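Local coordinates for protein restriction endonuclease UbaLAI (Unidentified, PDB 5O63) that binds its recognition sequence in DNA through this N-terminal B3 domain, probably as the effector-site module of a monomeric Type IIE restriction endonuclease that cleaves DNA, at residues V12-K17 and L72-K77; F113-H116 and S120-Y123. One frame throughout, in Å; residues are numbered along the deposited sequence.

How the interactions relate
Interaction 1 comes first along the chain: the C-terminal end of helix 3-14 meets the turn that leads into strand 75-84. Interaction 2 follows it in sequence and closes the hairpin of strands 108-116 and 121-128. Their centres lie about 12 Å apart, on the same side of the chain's centre, and both reach the one mixed sheet of the B3 domain. Residues 12-17 join them directly. Val12 packs on Ala114 and His116, and the aliphatic part of Lys17 lies against His116 and Ser120. The end of the helix thus packs on the hairpin and is touched lightly by residues 72-77, which lead into strand 75-84.

Interaction 1: V12-K17 and L72-K77; sequences VRSAGK and LSKTHK
The His76 imidazole and the methyl group of Ala15 make one of the two contacts here: CB of Ala15 comes up obliquely to the ring, 4.4 Å from NE2 of His76. Phe69, on the preceding strand 62-70, meets the same imidazole edge-to-face, and it also touches Ser14, Ala15 and Lys74, so one residue is touched from both sides of the contact. The other contact is polar. In one of two conformers of Lys74, its NZ gives a weak hydrogen bond to OG of Ser14, 3.1 Å long, which may therefore be made only part of the time. That lysine chain leaves its backbone alongside the helix end rather than at it, and the bend at chi2 (-53°) brings its end round to the serine. Neither polar tip depends on this bond: Ser14 OG also bonds to Leu11 O in its own helix, and Lys74 NZ to Ser71 OG. With only 146 Å² buried in all, this is a light surface contact.

Each side carries a recognisable motif. Helix 3-14 ends in a Schellman motif, with Gly16 at positive phi as its C-prime residue, Lys17 N bonded to Val12 O at 3.3 Å and Gly16 N to Arg13 O at 2.9 Å. Opposite it, Lys74 and Thr75 form a G1 beta bulge facing Asp70, where the chain turns from strand 62-70 into strand 75-84.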
loop_
_atom_site.group_PDB
_atom_site.type_symbol
_atom_site.label_atom_id
_atom_site.label_comp_id
_atom_site.label_asym_id
_atom_site.label_seq_id
_atom_site.Cartn_x
_atom_site.Cartn_y
_atom_site.Cartn_z
ATOM N N VAL A 12 -4.972 -11.284 -6.101
ATOM C CA VAL A 12 -3.954 -12.344 -6.211
ATOM C C VAL A 12 -4.133 -13.103 -7.517
ATOM O O VAL A 12 -3.165 -13.376 -8.258
ATOM C CB VAL A 12 -3.982 -13.240 -4.967
ATOM C CG1 VAL A 12 -3.190 -14.467 -5.157
ATOM C CG2 VAL A 12 -3.469 -12.411 -3.760
ATOM N N ARG A 13 -5.377 -13.452 -7.833
ATOM C CA ARG A 13 -5.604 -14.155 -9.086
ATOM C C ARG A 13 -5.148 -13.295 -10.296
ATOM O O ARG A 13 -4.749 -13.879 -11.310
ATOM C CB ARG A 13 -7.079 -14.566 -9.204
ATOM C CG ARG A 13 -7.939 -13.478 -9.801
ATOM N N SER A 14 -5.104 -11.954 -10.167
ATOM C CA SER A 14 -4.778 -11.141 -11.332
ATOM C C SER A 14 -3.282 -11.261 -11.591
ATOM O O SER A 14 -2.808 -10.900 -12.676
ATOM C CB SER A 14 -5.193 -9.662 -11.161
ATOM O OG SER A 14 -4.494 -9.011 -10.131
ATOM N N ALA A 15 -2.530 -11.737 -10.587
ATOM C CA ALA A 15 -1.085 -11.984 -10.735
ATOM C C ALA A 15 -0.798 -13.460 -11.073
ATOM O O ALA A 15 0.341 -13.912 -11.075
ATOM C CB ALA A 15 -0.351 -11.576 -9.465
ATOM N N GLY A 16 -1.855 -14.199 -11.306
ATOM C CA GLY A 16 -1.733 -15.635 -11.634
ATOM C C GLY A 16 -1.458 -16.570 -10.463
ATOM O O GLY A 16 -0.963 -17.685 -10.648
ATOM N N LYS A 17 -1.807 -16.154 -9.261
ATOM C CA LYS A 17 -1.658 -16.987 -8.063
ATOM C C LYS A 17 -3.029 -17.221 -7.469
ATOM O O LYS A 17 -3.997 -16.665 -7.963
ATOM C CB LYS A 17 -0.744 -16.283 -7.029
ATOM C CG LYS A 17 0.692 -15.976 -7.497
ATOM C CD LYS A 17 1.481 -17.286 -7.707
ATOM C CE LYS A 17 2.983 -17.023 -7.835
ATOM N NZ LYS A 17 3.702 -18.288 -8.221
ATOM N N LEU A 72 -2.947 -1.678 -10.846
ATOM C CA LEU A 72 -3.500 -0.803 -11.875
ATOM C C LEU A 72 -2.894 -1.169 -13.258
ATOM O O LEU A 72 -3.631 -1.258 -14.246
ATOM C CB LEU A 72 -3.232 0.670 -11.568
ATOM C CG LEU A 72 -4.105 1.243 -10.449
ATOM C CD1 LEU A 72 -3.636 2.710 -10.251
ATOM C CD2 LEU A 72 -5.508 1.157 -10.967
ATOM N N SER A 73 -1.592 -1.445 -13.266
ATOM C CA SER A 73 -0.919 -1.873 -14.509
ATOM C C SER A 73 -0.915 -3.368 -14.790
ATOM O O SER A 73 -0.524 -3.797 -15.890
ATOM C CB SER A 73 0.530 -1.363 -14.474
ATOM O OG SER A 73 1.337 -2.029 -13.485
ATOM N N LYS A 74 -1.392 -4.165 -13.836
ATOM C CA LYS A 74 -1.283 -5.622 -13.850
ATOM C C LYS A 74 0.124 -6.062 -14.273
ATOM O O LYS A 74 0.261 -6.978 -15.105
ATOM C CB LYS A 74 -2.354 -6.265 -14.763
ATOM C CG LYS A 74 -3.833 -6.022 -14.300
ATOM C CD LYS A 74 -4.052 -6.423 -12.843
ATOM C CE LYS A 74 -5.531 -6.271 -12.389
ATOM N NZ LYS A 74 -5.732 -6.219 -10.876
ATOM N N THR A 75 1.164 -5.408 -13.728
ATOM C CA THR A 75 2.566 -5.880 -13.922
ATOM C C THR A 75 3.380 -5.908 -12.631
ATOM O O THR A 75 3.099 -5.148 -11.691
ATOM C CB THR A 75 3.343 -4.978 -14.930
ATOM O OG1 THR A 75 3.182 -3.628 -14.536
ATOM C CG2 THR A 75 2.786 -5.149 -16.300
ATOM N N HIS A 76 4.390 -6.781 -12.583
ATOM C CA HIS A 76 5.259 -6.774 -11.415
ATOM C C HIS A 76 6.170 -5.558 -11.443
ATOM O O HIS A 76 6.705 -5.218 -12.505
ATOM C CB HIS A 76 6.049 -8.058 -11.373
ATOM C CG HIS A 76 5.201 -9.218 -10.942
ATOM N ND1 HIS A 76 4.803 -10.229 -11.792
ATOM C CD2 HIS A 76 4.598 -9.465 -9.757
ATOM C CE1 HIS A 76 4.049 -11.089 -11.127
ATOM N NE2 HIS A 76 3.894 -10.638 -9.892
ATOM N N LYS A 77 6.333 -4.890 -10.299
ATOM C CA LYS A 77 7.191 -3.711 -10.201
ATOM C C LYS A 77 8.115 -3.874 -9.002
ATOM O O LYS A 77 8.022 -4.857 -8.243
ATOM C CB LYS A 77 6.338 -2.440 -10.121
ATOM C CG LYS A 77 5.628 -2.197 -11.450
ATOM C CD LYS A 77 4.740 -0.946 -11.506
ATOM C CE LYS A 77 4.376 -0.742 -12.993
ATOM N NZ LYS A 77 5.453 -1.269 -13.924
#

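Interaction 2: F113-H116 and S120-Y123; sequences FARH and SSGY
Phe113 reaches across the hairpin to both Tyr123 and Ser121. Its CB sits 3.8 Å from CE1 of Tyr123, and with CG anti to the backbone N (chi1 178°) the ring extends over the neighbouring strand. CD1 makes the tightest approach, standing over the centre of one face of the tyrosine ring, 3.3 Å from CZ of Tyr123. CE1 lies near CE2 of the same ring, and CZ turns to Ser121, 3.6 Å from its OG. The two aromatic planes are inclined at 53°, an oblique pairing. On the Arg115 side, CE2 of Phe113 lies over the centre of one guanidinium face.

The backbone pairing is antiparallel. Ala114 and Gly122 form the hydrogen-bonded pair, with N to O bonds of 3.0 Å in both directions; Phe113–Tyr123 and Arg115–Ser121 are the non-hydrogen-bonded pairs beside it. Near the turn, His116 grips Ser120 twice: its N bonds to Ser120 O, and its ND1 donates to Ser120 OG at 2.7 Å, with the hydroxyl almost in the imidazole plane. Asp118 OD1 holds the same hydroxyl, and Tyr124 OH bonds to NE2 of His116, so both ring nitrogens are engaged and the ring's rotation is fixed.

An alanine in place of Tyr123 is likely to leave CD1 and CE1 of Phe113 without their aromatic partner and Phe49 O without its hydroxyl partner. Phe49 and Phe66 meet the tyrosine ring edge-to-face. Ala114 and His116 rest on Val12 of helix 3-14, while strands 19-28 and 62-70 flank the hairpin within the sheet.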
loop_
_atom_site.group_PDB
_atom_site.type_symbol
_atom_site.label_atom_id
_atom_site.label_comp_id
_atom_site.label_asym_id
_atom_site.label_seq_id
_atom_site.Cartn_x
_atom_site.Cartn_y
_atom_site.Cartn_z
ATOM N N PHE A 113 -0.145 -8.226 1.528
ATOM C CA PHE A 113 0.902 -9.236 1.542
ATOM C C PHE A 113 0.195 -10.558 1.543
ATOM O O PHE A 113 -0.559 -10.845 2.467
ATOM C CB PHE A 113 1.855 -9.118 2.741
ATOM C CG PHE A 113 2.905 -10.210 2.745
ATOM C CD1 PHE A 113 3.998 -10.141 1.905
ATOM C CD2 PHE A 113 2.742 -11.335 3.540
ATOM C CE1 PHE A 113 4.958 -11.160 1.883
ATOM C CE2 PHE A 113 3.691 -12.347 3.541
ATOM C CZ PHE A 113 4.804 -12.256 2.710
ATOM N N ALA A 114 0.361 -11.340 0.493
ATOM C CA ALA A 114 -0.347 -12.623 0.436
ATOM C C ALA A 114 0.590 -13.825 0.462
ATOM O O ALA A 114 1.636 -13.830 -0.177
ATOM C CB ALA A 114 -1.238 -12.663 -0.791
ATOM N N ARG A 115 0.207 -14.855 1.221
ATOM C CA ARG A 115 0.756 -16.196 1.050
ATOM C C ARG A 115 -0.068 -16.897 -0.017
ATOM O O ARG A 115 -1.307 -16.844 -0.009
ATOM C CB ARG A 115 0.716 -16.980 2.357
ATOM C CG ARG A 115 1.236 -16.246 3.568
ATOM C CD ARG A 115 2.683 -16.549 3.834
ATOM N NE ARG A 115 3.174 -15.754 4.954
ATOM C CZ ARG A 115 4.461 -15.551 5.215
ATOM N NH1 ARG A 115 5.387 -16.095 4.431
ATOM N NH2 ARG A 115 4.825 -14.804 6.250
ATOM N N HIS A 116 0.626 -17.568 -0.927
ATOM C CA HIS A 116 -0.041 -18.251 -2.013
ATOM C C HIS A 116 -0.154 -19.725 -1.744
ATOM O O HIS A 116 0.646 -20.305 -1.008
ATOM C CB HIS A 116 0.715 -18.020 -3.321
ATOM C CG HIS A 116 0.879 -16.556 -3.646
ATOM N ND1 HIS A 116 2.048 -16.035 -4.165
ATOM C CD2 HIS A 116 0.036 -15.501 -3.486
ATOM C CE1 HIS A 116 1.918 -14.724 -4.318
ATOM N NE2 HIS A 116 0.698 -14.379 -3.936
ATOM N N SER A 120 4.459 -19.845 -2.551
ATOM C CA SER A 120 5.092 -18.537 -2.771
ATOM C C SER A 120 4.374 -17.474 -1.946
ATOM O O SER A 120 3.341 -17.737 -1.312
ATOM C CB SER A 120 5.113 -18.134 -4.262
ATOM O OG SER A 120 3.824 -18.009 -4.836
ATOM N N SER A 121 4.936 -16.274 -1.942
ATOM C CA SER A 121 4.255 -15.145 -1.277
ATOM C C SER A 121 4.699 -13.878 -1.945
ATOM O O SER A 121 5.718 -13.869 -2.631
ATOM C CB SER A 121 4.554 -15.111 0.223
ATOM O OG SER A 121 5.930 -14.913 0.503
ATOM N N GLY A 122 3.947 -12.802 -1.739
ATOM C CA GLY A 122 4.340 -11.562 -2.394
ATOM C C GLY A 122 3.469 -10.366 -2.040
ATOM O O GLY A 122 2.377 -10.502 -1.510
ATOM N N TYR A 123 3.964 -9.166 -2.346
ATOM C CA TYR A 123 3.231 -7.919 -2.101
ATOM C C TYR A 123 2.442 -7.497 -3.330
ATOM O O TYR A 123 2.828 -7.801 -4.466
ATOM C CB TYR A 123 4.186 -6.772 -1.706
ATOM C CG TYR A 123 4.737 -6.947 -0.315
ATOM C CD1 TYR A 123 4.051 -6.410 0.800
ATOM C CD2 TYR A 123 5.914 -7.635 -0.088
ATOM C CE1 TYR A 123 4.546 -6.569 2.081
ATOM C CE2 TYR A 123 6.407 -7.846 1.222
ATOM C CZ TYR A 123 5.712 -7.293 2.309
ATOM O OH TYR A 123 6.190 -7.475 3.612
#